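Local atomic coordinates of oxetanocin-like protein (Pyrococcus furiosus, PDB entry 1XX7), a protein that probably hydrolyses 2'-deoxyribonucleoside 5'-phosphates to 2'-deoxyribonucleosides and phosphate, with a divalent metal ion bound in its HD domain. Residues Ala16-Leu19 and Lys20-Pro23; Pro23-Gly26 and Trp27-Lys30; Ile137-Ala140 and Tyr141-Leu145; Leu77-Ile81 and Ile82-Pro86; Asp105-Pro108 and Glu109-Glu112. One frame throughout, in Å; residues are numbered along the deposited sequence.

Contact 1: Ala16-Leu19 and Lys20-Pro23; sequences AGKL and KRIP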
loop_
_atom_site.group_PDB
_atom_site.type_symbol
_atom_site.label_atom_id
_atom_site.label_comp_id
_atom_site.label_asym_id
_atom_site.label_seq_id
_atom_site.Cartn_x
_atom_site.Cartn_y
_atom_site.Cartn_z
ATOM N N ALA A 16 4.863 -3.522 22.001
ATOM C CA ALA A 16 5.528 -4.280 20.941
ATOM C C ALA A 16 4.732 -4.352 19.612
ATOM O O ALA A 16 5.312 -4.415 18.527
ATOM C CB ALA A 16 5.856 -5.749 21.438
ATOM N N GLY A 17 3.415 -4.411 19.699
ATOM C CA GLY A 17 2.571 -4.324 18.511
ATOM C C GLY A 17 2.757 -3.035 17.707
ATOM O O GLY A 17 2.591 -3.028 16.511
ATOM N N LYS A 18 3.113 -1.950 18.367
ATOM C CA LYS A 18 3.445 -0.707 17.676
ATOM C C LYS A 18 4.588 -0.848 16.635
ATOM O O LYS A 18 4.545 -0.237 15.541
ATOM C CB LYS A 18 3.755 0.363 18.689
ATOM C CG LYS A 18 2.574 0.898 19.430
ATOM C CD LYS A 18 3.095 2.013 20.375
ATOM C CE LYS A 18 2.060 2.698 21.286
ATOM N NZ LYS A 18 0.726 2.486 20.738
ATOM N N LEU A 19 5.553 -1.715 16.949
ATOM C CA LEU A 19 6.629 -2.043 16.017
ATOM C C LEU A 19 6.171 -2.715 14.774
ATOM O O LEU A 19 6.919 -2.719 13.803
ATOM C CB LEU A 19 7.695 -2.936 16.658
ATOM C CG LEU A 19 8.453 -2.416 17.874
ATOM C CD1 LEU A 19 9.691 -3.311 18.128
ATOM C CD2 LEU A 19 8.853 -1.011 17.711
ATOM N N LYS A 20 4.954 -3.301 14.779
ATOM C CA LYS A 20 4.427 -3.909 13.552
ATOM C C LYS A 20 4.038 -2.855 12.527
ATOM O O LYS A 20 3.964 -3.142 11.342
ATOM C CB LYS A 20 3.233 -4.814 13.797
ATOM C CG LYS A 20 3.534 -6.037 14.677
ATOM C CD LYS A 20 2.288 -6.907 14.751
ATOM C CE LYS A 20 2.346 -8.024 15.808
ATOM N NZ LYS A 20 1.185 -8.984 15.589
ATOM N N ARG A 21 3.779 -1.663 12.997
ATOM C CA ARG A 21 3.236 -0.587 12.174
ATOM C C ARG A 21 4.237 0.535 11.911
ATOM O O ARG A 21 4.132 1.181 10.895
ATOM C CB ARG A 21 1.993 -0.031 12.832
ATOM C CG ARG A 21 1.011 -1.124 13.018
ATOM C CD ARG A 21 -0.309 -0.626 13.395
ATOM N NE ARG A 21 -0.315 0.071 14.661
ATOM C CZ ARG A 21 -0.400 -0.498 15.857
ATOM N NH1 ARG A 21 -0.399 -1.810 16.010
ATOM N NH2 ARG A 21 -0.435 0.270 16.932
ATOM N N ILE A 22 5.192 0.729 12.821
ATOM C CA ILE A 22 6.205 1.772 12.685
ATOM C C ILE A 22 7.202 1.411 11.557
ATOM O O ILE A 22 7.774 0.321 11.552
ATOM C CB ILE A 22 6.888 2.055 14.084
ATOM C CG1 ILE A 22 5.880 2.759 14.995
ATOM C CG2 ILE A 22 8.125 2.938 13.946
ATOM C CD1 ILE A 22 6.206 2.695 16.512
ATOM N N PRO A 23 7.309 2.276 10.525
ATOM C CA PRO A 23 8.235 1.962 9.436
ATOM C C PRO A 23 9.728 2.218 9.772
ATOM O O PRO A 23 10.113 3.039 10.628
ATOM C CB PRO A 23 7.747 2.844 8.256
ATOM C CG PRO A 23 6.969 3.897 8.859
ATOM C CD PRO A 23 6.565 3.533 10.265
#

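Contact 2: Pro23-Gly26 and Trp27-Lys30; sequences PRMG and WLIK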
loop_
_atom_site.group_PDB
_atom_site.type_symbol
_atom_site.label_atom_id
_atom_site.label_comp_id
_atom_site.label_asym_id
_atom_site.label_seq_id
_atom_site.Cartn_x
_atom_site.Cartn_y
_atom_site.Cartn_z
ATOM N N PRO A 23 7.309 2.276 10.525
ATOM C CA PRO A 23 8.235 1.962 9.436
ATOM C C PRO A 23 9.728 2.218 9.772
ATOM O O PRO A 23 10.113 3.039 10.628
ATOM C CB PRO A 23 7.747 2.844 8.256
ATOM C CG PRO A 23 6.969 3.897 8.859
ATOM C CD PRO A 23 6.565 3.533 10.265
ATOM N N ARG A 24 10.540 1.410 9.140
ATOM C CA ARG A 24 11.936 1.670 9.047
ATOM C C ARG A 24 12.112 2.910 8.082
ATOM O O ARG A 24 11.950 2.795 6.829
ATOM C CB ARG A 24 12.592 0.395 8.527
ATOM C CG ARG A 24 12.535 -0.733 9.547
ATOM C CD ARG A 24 13.762 -0.688 10.480
ATOM N NE ARG A 24 14.970 -1.114 9.752
ATOM C CZ ARG A 24 16.242 -0.907 10.145
ATOM N NH1 ARG A 24 17.248 -1.349 9.396
ATOM N NH2 ARG A 24 16.514 -0.248 11.266
ATOM N N MET A 25 12.424 4.061 8.688
ATOM C CA MET A 25 12.314 5.385 8.027
ATOM C C MET A 25 13.341 5.632 6.933
ATOM O O MET A 25 13.025 6.257 5.929
ATOM C CB MET A 25 12.353 6.535 9.056
ATOM C CG MET A 25 11.042 6.723 9.809
ATOM S SD MET A 25 9.595 7.335 8.830
ATOM C CE MET A 25 10.370 8.356 7.686
ATOM N N GLY A 26 14.546 5.127 7.122
ATOM C CA GLY A 26 15.594 5.181 6.102
ATOM C C GLY A 26 15.068 4.760 4.724
ATOM O O GLY A 26 15.180 5.508 3.755
ATOM N N TRP A 27 14.435 3.588 4.645
ATOM C CA TRP A 27 13.863 3.119 3.360
ATOM C C TRP A 27 12.803 4.119 2.847
ATOM O O TRP A 27 12.793 4.494 1.684
ATOM C CB TRP A 27 13.254 1.705 3.478
ATOM C CG TRP A 27 14.119 0.689 4.221
ATOM C CD1 TRP A 27 13.754 -0.040 5.306
ATOM C CD2 TRP A 27 15.492 0.311 3.926
ATOM N NE1 TRP A 27 14.792 -0.828 5.717
ATOM C CE2 TRP A 27 15.865 -0.661 4.879
ATOM C CE3 TRP A 27 16.433 0.698 2.945
ATOM C CZ2 TRP A 27 17.147 -1.254 4.905
ATOM C CZ3 TRP A 27 17.733 0.095 2.964
ATOM C CH2 TRP A 27 18.074 -0.851 3.952
ATOM N N LEU A 28 11.934 4.544 3.748
ATOM C CA LEU A 28 10.737 5.239 3.388
ATOM C C LEU A 28 11.061 6.589 2.773
ATOM O O LEU A 28 10.502 6.981 1.731
ATOM C CB LEU A 28 9.861 5.352 4.635
ATOM C CG LEU A 28 8.525 6.064 4.665
ATOM C CD1 LEU A 28 7.702 5.679 5.897
ATOM C CD2 LEU A 28 8.768 7.579 4.631
ATOM N N ILE A 29 12.010 7.259 3.397
ATOM C CA ILE A 29 12.503 8.527 2.937
ATOM C C ILE A 29 13.280 8.431 1.597
ATOM O O ILE A 29 13.262 9.369 0.825
ATOM C CB ILE A 29 13.349 9.201 4.044
ATOM C CG1 ILE A 29 12.424 9.539 5.233
ATOM C CG2 ILE A 29 13.979 10.485 3.516
ATOM C CD1 ILE A 29 13.094 9.937 6.461
ATOM N N LYS A 30 13.969 7.316 1.371
ATOM C CA LYS A 30 14.543 7.000 0.110
ATOM C C LYS A 30 13.533 6.758 -1.033
ATOM O O LYS A 30 13.926 6.745 -2.170
ATOM C CB LYS A 30 15.441 5.775 0.219
ATOM C CG LYS A 30 16.719 6.019 0.951
ATOM C CD LYS A 30 17.672 6.776 0.073
ATOM C CE LYS A 30 18.934 7.140 0.777
ATOM N NZ LYS A 30 19.928 7.523 -0.309
#

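Contact 3: Ile137-Ala140 and Tyr141-Leu145; sequences IIQA and YEYEL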
loop_
_atom_site.group_PDB
_atom_site.type_symbol
_atom_site.label_atom_id
_atom_site.label_comp_id
_atom_site.label_asym_id
_atom_site.label_seq_id
_atom_site.Cartn_x
_atom_site.Cartn_y
_atom_site.Cartn_z
ATOM N N ILE A 137 21.925 -4.258 5.493
ATOM C CA ILE A 137 22.688 -4.265 4.289
ATOM C C ILE A 137 22.079 -5.240 3.330
ATOM O O ILE A 137 22.015 -4.977 2.117
ATOM C CB ILE A 137 24.186 -4.685 4.528
ATOM C CG1 ILE A 137 24.891 -3.718 5.474
ATOM C CG2 ILE A 137 24.962 -4.702 3.199
ATOM C CD1 ILE A 137 26.207 -4.281 5.959
ATOM N N ILE A 138 21.655 -6.377 3.855
ATOM C CA ILE A 138 21.016 -7.384 3.033
ATOM C C ILE A 138 19.641 -6.896 2.564
ATOM O O ILE A 138 19.275 -7.148 1.429
ATOM C CB ILE A 138 20.917 -8.754 3.749
ATOM C CG1 ILE A 138 22.309 -9.347 3.978
ATOM C CG2 ILE A 138 20.109 -9.739 2.907
ATOM C CD1 ILE A 138 22.349 -10.550 5.010
ATOM N N GLN A 139 18.920 -6.181 3.431
ATOM C CA GLN A 139 17.661 -5.557 3.057
ATOM C C GLN A 139 17.839 -4.539 1.941
ATOM O O GLN A 139 17.006 -4.462 1.050
ATOM C CB GLN A 139 16.973 -4.909 4.266
ATOM C CG GLN A 139 15.531 -4.424 3.958
ATOM C CD GLN A 139 14.647 -5.559 3.513
ATOM O OE1 GLN A 139 14.413 -6.507 4.277
ATOM N NE2 GLN A 139 14.178 -5.504 2.257
ATOM N N ALA A 140 18.961 -3.817 1.960
ATOM C CA ALA A 140 19.292 -2.842 0.915
ATOM C C ALA A 140 19.484 -3.519 -0.429
ATOM O O ALA A 140 18.894 -3.079 -1.426
ATOM C CB ALA A 140 20.510 -1.999 1.301
ATOM N N TYR A 141 20.206 -4.630 -0.434
ATOM C CA TYR A 141 20.335 -5.482 -1.616
ATOM C C TYR A 141 18.954 -6.014 -2.114
ATOM O O TYR A 141 18.642 -5.974 -3.291
ATOM C CB TYR A 141 21.314 -6.624 -1.294
ATOM C CG TYR A 141 21.218 -7.795 -2.229
ATOM C CD1 TYR A 141 21.864 -7.778 -3.477
ATOM C CD2 TYR A 141 20.466 -8.903 -1.887
ATOM C CE1 TYR A 141 21.760 -8.837 -4.345
ATOM C CE2 TYR A 141 20.347 -9.992 -2.763
ATOM C CZ TYR A 141 21.000 -9.954 -3.980
ATOM O OH TYR A 141 20.877 -11.018 -4.833
ATOM N N GLU A 142 18.109 -6.477 -1.198
ATOM C CA GLU A 142 16.763 -6.936 -1.566
ATOM C C GLU A 142 15.958 -5.796 -2.151
ATOM O O GLU A 142 15.261 -6.012 -3.110
ATOM C CB GLU A 142 16.033 -7.526 -0.359
ATOM C CG GLU A 142 16.730 -8.809 0.128
ATOM C CD GLU A 142 16.186 -9.323 1.410
ATOM O OE1 GLU A 142 15.172 -10.040 1.415
ATOM O OE2 GLU A 142 16.754 -9.004 2.426
ATOM N N TYR A 143 16.054 -4.580 -1.590
ATOM C CA TYR A 143 15.278 -3.455 -2.128
ATOM C C TYR A 143 15.799 -3.005 -3.492
ATOM O O TYR A 143 15.024 -2.633 -4.317
ATOM C CB TYR A 143 15.141 -2.273 -1.154
ATOM C CG TYR A 143 14.139 -2.497 -0.044
ATOM C CD1 TYR A 143 12.917 -3.198 -0.266
ATOM C CD2 TYR A 143 14.391 -1.999 1.229
ATOM C CE1 TYR A 143 11.985 -3.422 0.821
ATOM C CE2 TYR A 143 13.481 -2.159 2.265
ATOM C CZ TYR A 143 12.285 -2.884 2.066
ATOM O OH TYR A 143 11.477 -3.018 3.146
ATOM N N GLU A 144 17.098 -3.110 -3.725
ATOM C CA GLU A 144 17.673 -2.907 -5.048
ATOM C C GLU A 144 17.170 -3.898 -6.112
ATOM O O GLU A 144 16.907 -3.500 -7.224
ATOM C CB GLU A 144 19.183 -2.974 -4.976
ATOM C CG GLU A 144 19.790 -1.795 -4.209
ATOM C CD GLU A 144 21.305 -1.912 -3.992
ATOM O OE1 GLU A 144 21.933 -2.894 -4.457
ATOM O OE2 GLU A 144 21.872 -1.008 -3.344
ATOM N N LEU A 145 17.026 -5.164 -5.757
ATOM C CA LEU A 145 16.420 -6.146 -6.634
ATOM C C LEU A 145 14.976 -5.789 -7.097
ATOM O O LEU A 145 14.557 -6.186 -8.165
ATOM C CB LEU A 145 16.432 -7.513 -5.933
ATOM C CG LEU A 145 17.767 -8.270 -5.760
ATOM C CD1 LEU A 145 17.474 -9.666 -5.163
ATOM C CD2 LEU A 145 18.461 -8.430 -7.105
HETATM O O HOH W 1 13.652 -9.145 3.469
#

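Contact 4: Leu77-Ile81 and Ile82-Pro86; sequences LGEAI and ITDLP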
loop_
_atom_site.group_PDB
_atom_site.type_symbol
_atom_site.label_atom_id
_atom_site.label_comp_id
_atom_site.label_asym_id
_atom_site.label_seq_id
_atom_site.Cartn_x
_atom_site.Cartn_y
_atom_site.Cartn_z
ATOM N N LEU A 77 13.001 -1.863 20.636
ATOM C CA LEU A 77 11.686 -1.749 21.239
ATOM C C LEU A 77 11.357 -0.325 21.749
ATOM O O LEU A 77 10.184 0.074 21.776
ATOM C CB LEU A 77 11.580 -2.744 22.375
ATOM C CG LEU A 77 10.221 -3.016 23.002
ATOM C CD1 LEU A 77 9.062 -3.194 21.951
ATOM C CD2 LEU A 77 10.386 -4.261 23.879
ATOM N N GLY A 78 12.395 0.433 22.126
ATOM C CA GLY A 78 12.249 1.845 22.452
ATOM C C GLY A 78 11.714 2.708 21.301
ATOM O O GLY A 78 11.184 3.809 21.533
ATOM N N GLU A 79 11.836 2.192 20.074
ATOM C CA GLU A 79 11.289 2.851 18.895
ATOM C C GLU A 79 9.763 2.788 18.829
ATOM O O GLU A 79 9.156 3.575 18.123
ATOM C CB GLU A 79 11.939 2.297 17.610
ATOM C CG GLU A 79 13.439 2.484 17.648
ATOM C CD GLU A 79 14.176 2.189 16.356
ATOM O OE1 GLU A 79 13.650 1.503 15.439
ATOM O OE2 GLU A 79 15.331 2.628 16.289
ATOM N N ALA A 80 9.149 1.873 19.590
ATOM C CA ALA A 80 7.714 1.861 19.780
ATOM C C ALA A 80 7.214 3.192 20.300
ATOM O O ALA A 80 6.125 3.613 19.963
ATOM C CB ALA A 80 7.284 0.715 20.735
ATOM N N ILE A 81 8.033 3.849 21.095
ATOM C CA ILE A 81 7.760 5.182 21.671
ATOM C C ILE A 81 8.384 6.345 20.867
ATOM O O ILE A 81 7.735 7.346 20.586
ATOM C CB ILE A 81 8.263 5.158 23.155
ATOM C CG1 ILE A 81 7.680 3.898 23.826
ATOM C CG2 ILE A 81 7.912 6.423 23.891
ATOM C CD1 ILE A 81 7.609 3.912 25.282
ATOM N N ILE A 82 9.635 6.170 20.467
ATOM C CA ILE A 82 10.460 7.231 19.858
ATOM C C ILE A 82 10.336 7.281 18.322
ATOM O O ILE A 82 10.638 8.313 17.718
ATOM C CB ILE A 82 11.953 7.019 20.239
ATOM C CG1 ILE A 82 12.170 7.147 21.763
ATOM C CG2 ILE A 82 12.910 7.950 19.442
ATOM C CD1 ILE A 82 11.578 8.413 22.396
ATOM N N THR A 83 9.851 6.179 17.723
ATOM C CA THR A 83 9.932 5.899 16.267
ATOM C C THR A 83 11.377 5.644 15.849
ATOM O O THR A 83 12.295 5.799 16.637
ATOM C CB THR A 83 9.320 7.001 15.338
ATOM O OG1 THR A 83 10.179 8.163 15.299
ATOM C CG2 THR A 83 7.935 7.381 15.824
ATOM N N ASP A 84 11.539 5.214 14.599
ATOM C CA ASP A 84 12.820 4.921 14.042
ATOM C C ASP A 84 13.380 6.238 13.437
ATOM O O ASP A 84 13.131 6.555 12.296
ATOM C CB ASP A 84 12.666 3.833 12.968
ATOM C CG ASP A 84 13.979 3.422 12.363
ATOM O OD1 ASP A 84 15.019 3.588 13.027
ATOM O OD2 ASP A 84 13.987 2.968 11.209
ATOM N N LEU A 85 14.135 6.990 14.213
ATOM C CA LEU A 85 14.679 8.245 13.733
ATOM C C LEU A 85 15.734 7.997 12.639
ATOM O O LEU A 85 16.678 7.209 12.827
ATOM C CB LEU A 85 15.230 9.085 14.887
ATOM C CG LEU A 85 14.161 9.434 15.925
ATOM C CD1 LEU A 85 14.762 10.212 17.097
ATOM C CD2 LEU A 85 13.020 10.206 15.310
ATOM N N PRO A 86 15.527 8.617 11.460
ATOM C CA PRO A 86 16.507 8.465 10.383
ATOM C C PRO A 86 17.781 9.234 10.691
ATOM O O PRO A 86 17.821 10.034 11.655
ATOM C CB PRO A 86 15.773 9.039 9.149
ATOM C CG PRO A 86 14.724 9.987 9.717
ATOM C CD PRO A 86 14.385 9.487 11.079
#

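Contact 5: Asp105-Pro108 and Glu109-Glu112; sequences DVLP and EYTE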
loop_
_atom_site.group_PDB
_atom_site.type_symbol
_atom_site.label_atom_id
_atom_site.label_comp_id
_atom_site.label_asym_id
_atom_site.label_seq_id
_atom_site.Cartn_x
_atom_site.Cartn_y
_atom_site.Cartn_z
ATOM N N ASP A 105 11.577 3.561 31.302
ATOM C CA ASP A 105 10.225 3.840 31.825
ATOM C C ASP A 105 9.206 2.709 31.662
ATOM O O ASP A 105 8.232 2.673 32.399
ATOM C CB ASP A 105 9.655 5.121 31.208
ATOM C CG ASP A 105 10.297 6.358 31.763
ATOM O OD1 ASP A 105 10.966 6.238 32.811
ATOM O OD2 ASP A 105 10.137 7.442 31.153
ATOM N N VAL A 106 9.423 1.797 30.714
ATOM C CA VAL A 106 8.475 0.698 30.486
ATOM C C VAL A 106 8.976 -0.694 30.839
ATOM O O VAL A 106 8.200 -1.521 31.327
ATOM C CB VAL A 106 7.971 0.647 29.018
ATOM C CG1 VAL A 106 7.106 1.857 28.713
ATOM C CG2 VAL A 106 9.126 0.471 28.007
ATOM N N LEU A 107 10.248 -0.958 30.540
ATOM C CA LEU A 107 10.903 -2.254 30.794
ATOM C C LEU A 107 12.216 -2.019 31.555
ATOM O O LEU A 107 13.300 -2.371 31.066
ATOM C CB LEU A 107 11.209 -2.971 29.467
ATOM C CG LEU A 107 10.065 -3.594 28.665
ATOM C CD1 LEU A 107 10.526 -3.904 27.250
ATOM C CD2 LEU A 107 9.543 -4.858 29.373
ATOM N N PRO A 108 12.126 -1.451 32.768
ATOM C CA PRO A 108 13.349 -1.116 33.531
ATOM C C PRO A 108 14.290 -2.315 33.740
ATOM O O PRO A 108 15.474 -2.133 33.908
ATOM C CB PRO A 108 12.808 -0.589 34.868
ATOM C CG PRO A 108 11.364 -1.058 34.920
ATOM C CD PRO A 108 10.895 -1.136 33.513
ATOM N N GLU A 109 13.738 -3.519 33.686
ATOM C CA GLU A 109 14.487 -4.771 33.822
ATOM C C GLU A 109 15.315 -5.191 32.594
ATOM O O GLU A 109 16.055 -6.150 32.672
ATOM C CB GLU A 109 13.513 -5.908 34.199
ATOM C CG GLU A 109 12.534 -6.343 33.077
ATOM C CD GLU A 109 11.265 -5.459 32.924
ATOM O OE1 GLU A 109 11.177 -4.352 33.496
ATOM O OE2 GLU A 109 10.340 -5.895 32.204
ATOM N N TYR A 110 15.173 -4.495 31.466
ATOM C CA TYR A 110 16.025 -4.740 30.297
ATOM C C TYR A 110 16.906 -3.532 29.980
ATOM O O TYR A 110 17.310 -3.323 28.822
ATOM C CB TYR A 110 15.176 -5.100 29.071
ATOM C CG TYR A 110 14.373 -6.369 29.237
ATOM C CD1 TYR A 110 14.984 -7.550 29.678
ATOM C CD2 TYR A 110 13.015 -6.401 28.951
ATOM C CE1 TYR A 110 14.259 -8.724 29.851
ATOM C CE2 TYR A 110 12.283 -7.577 29.103
ATOM C CZ TYR A 110 12.920 -8.734 29.558
ATOM O OH TYR A 110 12.216 -9.896 29.726
ATOM N N THR A 111 17.206 -2.736 31.002
ATOM C CA THR A 111 17.970 -1.501 30.805
ATOM C C THR A 111 19.420 -1.824 30.463
ATOM O O THR A 111 19.980 -1.253 29.522
ATOM C CB THR A 111 17.936 -0.599 32.069
ATOM O OG1 THR A 111 16.589 -0.430 32.489
ATOM C CG2 THR A 111 18.525 0.766 31.773
ATOM N N GLU A 112 20.001 -2.745 31.241
ATOM C CA GLU A 112 21.378 -3.190 31.049
ATOM C C GLU A 112 21.570 -3.914 29.733
ATOM O O GLU A 112 22.639 -3.825 29.149
ATOM C CB GLU A 112 21.843 -4.085 32.203
#

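Contact 1: Ala16-Leu19 and Lys20-Pro23
Arg21 folds back over the last turn of helix 10-18 and lays its guanidinium beside Gly17 and Lys18. Its CB starts 3.7 Å from Lys18 O; the chain then runs on extended until chi3 (-63°) bends it, and this bend returns the head to the helix. Lys18 CA lies under one guanidinium face, off toward its rim. At the tip NH1 comes to 3.3 Å from Gly17 O, at an angle too poor for a hydrogen bond, while NH2 touches Lys18 CG at 4.0 Å. NH2 is hydrogen-bonded instead to Ile29 O of the third subunit, and NH1 has a long, weak ion pair with Glu142 of the second. Lys18 NZ is 4.6 Å from Arg21 NH2, so two positive charges probably share this corner. With an alanine here, Ile29 O of the third subunit would probably lose this donor, and the backbone at Lys18 its cover. Beneath the guanidinium, Lys18 O accepts from both Arg21 N and Ile22 N, each at 3.0 Å; the Ile22 bond lies nearly along the C=O axis, the Arg21 donor well above the carbonyl plane. Lys20 N bonds Gly17 O at 2.9 Å. Bonds from N to the carbonyl three residues back, with one carbonyl used twice, are typical of a helix C-terminus, where helix 10-18 passes into the loop before helix 25-30 of the HD domain.

Contact 2: Pro23-Gly26 and Trp27-Lys30
The indole of Trp27 and the guanidinium of Arg24 run side by side and point the same way, their planes 71° apart, so the two flat groups do not stack. The aliphatic root of the arginine does the touching: Arg24 CB meets Trp27 CD1 at 3.5 Å, coming in obliquely to the ring. Farther out, Arg24 NE and Trp27 NE1 converge on one oxygen, OE2 of Glu36, by a salt bridge and a hydrogen bond respectively. The bends of Arg24 at chi2 (-89°) and chi3 turn its head alongside the indole, with the side chain about 4 Å from the bound nickel ion. On another flank Met25 curls over the helix. Its CE presses on Ile29 CD1 and CG1, both at 3.4 Å, tighter than usual carbon contact, and also meets Leu28 CD2 at 3.5 Å. Leu28 sends its other methyl, CD1, to Pro23 CG at 3.5 Å. The backbone beneath is ordinary helix: Ile29 N donates to Met25 O at 2.9 Å, nearly straight (173°), and Lys30 N to Gly26 O at 3.2 Å. Arg24 holds the N-cap position, and Met25 N is hydrogen-bonded to Asp84 OD2 at the helix start. Helix 25-30 lies against helix 123-145 through Trp27, whose ring meets Tyr143 edge-to-face and touches Met136 and Ala140; Pro23 and Leu28 face the third subunit.

Contact 3: Ile137-Ala140 and Tyr141-Leu145
Gln139 and Glu142 are joined through a water, which is hydrogen-bonded to Gln139 OE1 at 2.9 Å and to Glu142 OE1 at 2.7 Å. Both belong to helix 123-145 of the HD domain, where regular alpha-helical bonds run underneath, among them Tyr143 N to Gln139 O (2.8 Å) and Glu142 N to Ile138 O (3.0 Å). The polar ends have partners beyond the helix: Gln139 OE1 takes a hydrogen bond from Lys20 of the second subunit, and Glu142 OE2 forms a salt bridge with Arg44. One turn on, the other half of the Gln139 amide is used against an aromatic ring. With CG anti to the backbone N (chi1 -171°) and a bend at chi2 (60°), Gln139 carries NE2 over the centre of the Tyr143 ring, 3.2 Å above its plane. The amide is inclined by 45° to the ring, so an N-H could point into the pi cloud rather than lie flat on it. Tyr143 OH is hydrogen-bonded to Glu36 N, which helps fix the ring. A leucine in place of Tyr143 would probably leave Glu36 N without that acceptor and Gln139 NE2 without the ring face beneath it. Around the helix, Ile138 CG2 packs on Glu142 OE2 at 3.5 Å. On Tyr141, Ile138 O lies at the ring edge and in its plane, 3.9 Å from CD2.

Contact 4: Leu77-Ile81 and Ile82-Pro86
Two first torsions set Glu79 and Asp84 side by side: Glu79 places CG beside its backbone N and then runs extended, while Asp84 holds CG anti to its own N (chi1 -178°). They meet at the C-terminal end of the short helix 79-82, in the HD domain just after the metal-binding pair His75 and Asp76. The turn of the chain comes at Thr83, the first residue to leave helical geometry, with a positive phi of 68°. This swings Asp84 back along the glutamate. The carboxylates point the same way with their planes 27° apart, and Glu79 OE2 lies 3.4 Å from Asp84 OD1: two acceptors, not a bonded pair. The side chain of Glu79 is about 6 Å from the nickel ion and comes close to another carboxylate, that of Glu99, whereas Asp84 OD2 is turned to the start of helix 25-30. Nearer its root, Glu79 CG packs on Thr83 O at 3.6 Å. The backbone closes the helix with Thr83 N to Glu79 O, short at 2.7 Å but well bent. Before it, Gly78 O accepts twice, from Ile82 N at 3.0 Å in the carbonyl plane and from Ile81 N at 3.2 Å. Ile81 reaches helix 95-106 and Ile82 touches Ala98 there. The Ile82 side chain also lies against this twice-used acceptor: its CB and CG1 are each 3.5 Å from Gly78 O.

Contact 5: Asp105-Pro108 and Glu109-Glu112
Glu109 doubles back over Leu107 and Pro108, the two residues just before it. Its CG sits in the crowded position between the backbone N and the carbonyl carbon (chi1 70°), and a further bend at chi2 (-82°) folds the carboxylate over the Leu107-Pro108 peptide. There OE1 lies 3.1 Å from Pro108 N, an atom without a hydrogen to give, and 3.2 Å from Pro108 CD, while OE2 presses on Leu107 CD2 at 3.1 Å. The Glu109 carboxylate therefore packs closely here without a hydrogen bond to either residue.

Tyr110 comes next, at the N-cap position of helix 111-119. Its backbone N donates to Leu107 O at 2.9 Å in a nearly straight bond (170°), although the donor stands well above the carbonyl plane. The ring is gripped from two directions. Glu109 CG lies over the centre of one face, 4.0 Å above it, and Leu107 CD1 is at the edge in the ring plane. Leu107 CD2 also approaches Tyr110 CD2, obliquely, at 3.8 Å. Farther out, Tyr110 packs on Leu50 of the second subunit, and Leu107 on Leu12 of helix 10-18.

Thr111 finishes the walk by turning back to Pro108 O. Its backbone N makes only a weak bond there, at 3.4 Å; OG1 is modelled at 2.5 Å, so short that its exact length is doubtful.

With Pro108 and Glu109 at its corners and the Leu107 O to Tyr110 N bond closing it, this is a type I beta turn, a tight link between helices 95-106 and 111-119 of the all-helical HD fold.

The nickel ion, held by His41, His75, Asp76 and Asp132, orders the set: the side chain of Arg24 in contact 2 is about 4 Å from it, Glu79 in contact 4 about 6 Å, Leu19 in contact 1 about 9 Å and Gln139 in contact 3 about 11 Å. Contacts 1 and 2 share Pro23. Contact 4 packs against contact 1, Leu19 CD2 to Ala80 N at 3.5 Å, and touches contact 5 where Leu77 CD2 meets Leu107 CD1 at 3.4 Å. Contact 3 meets contact 2 through Trp27 CG and Tyr143 CE2, 3.5 Å apart. Contacts 3 and 5 lie on opposite sides of the chain's centre, their own centres about 33 Å apart.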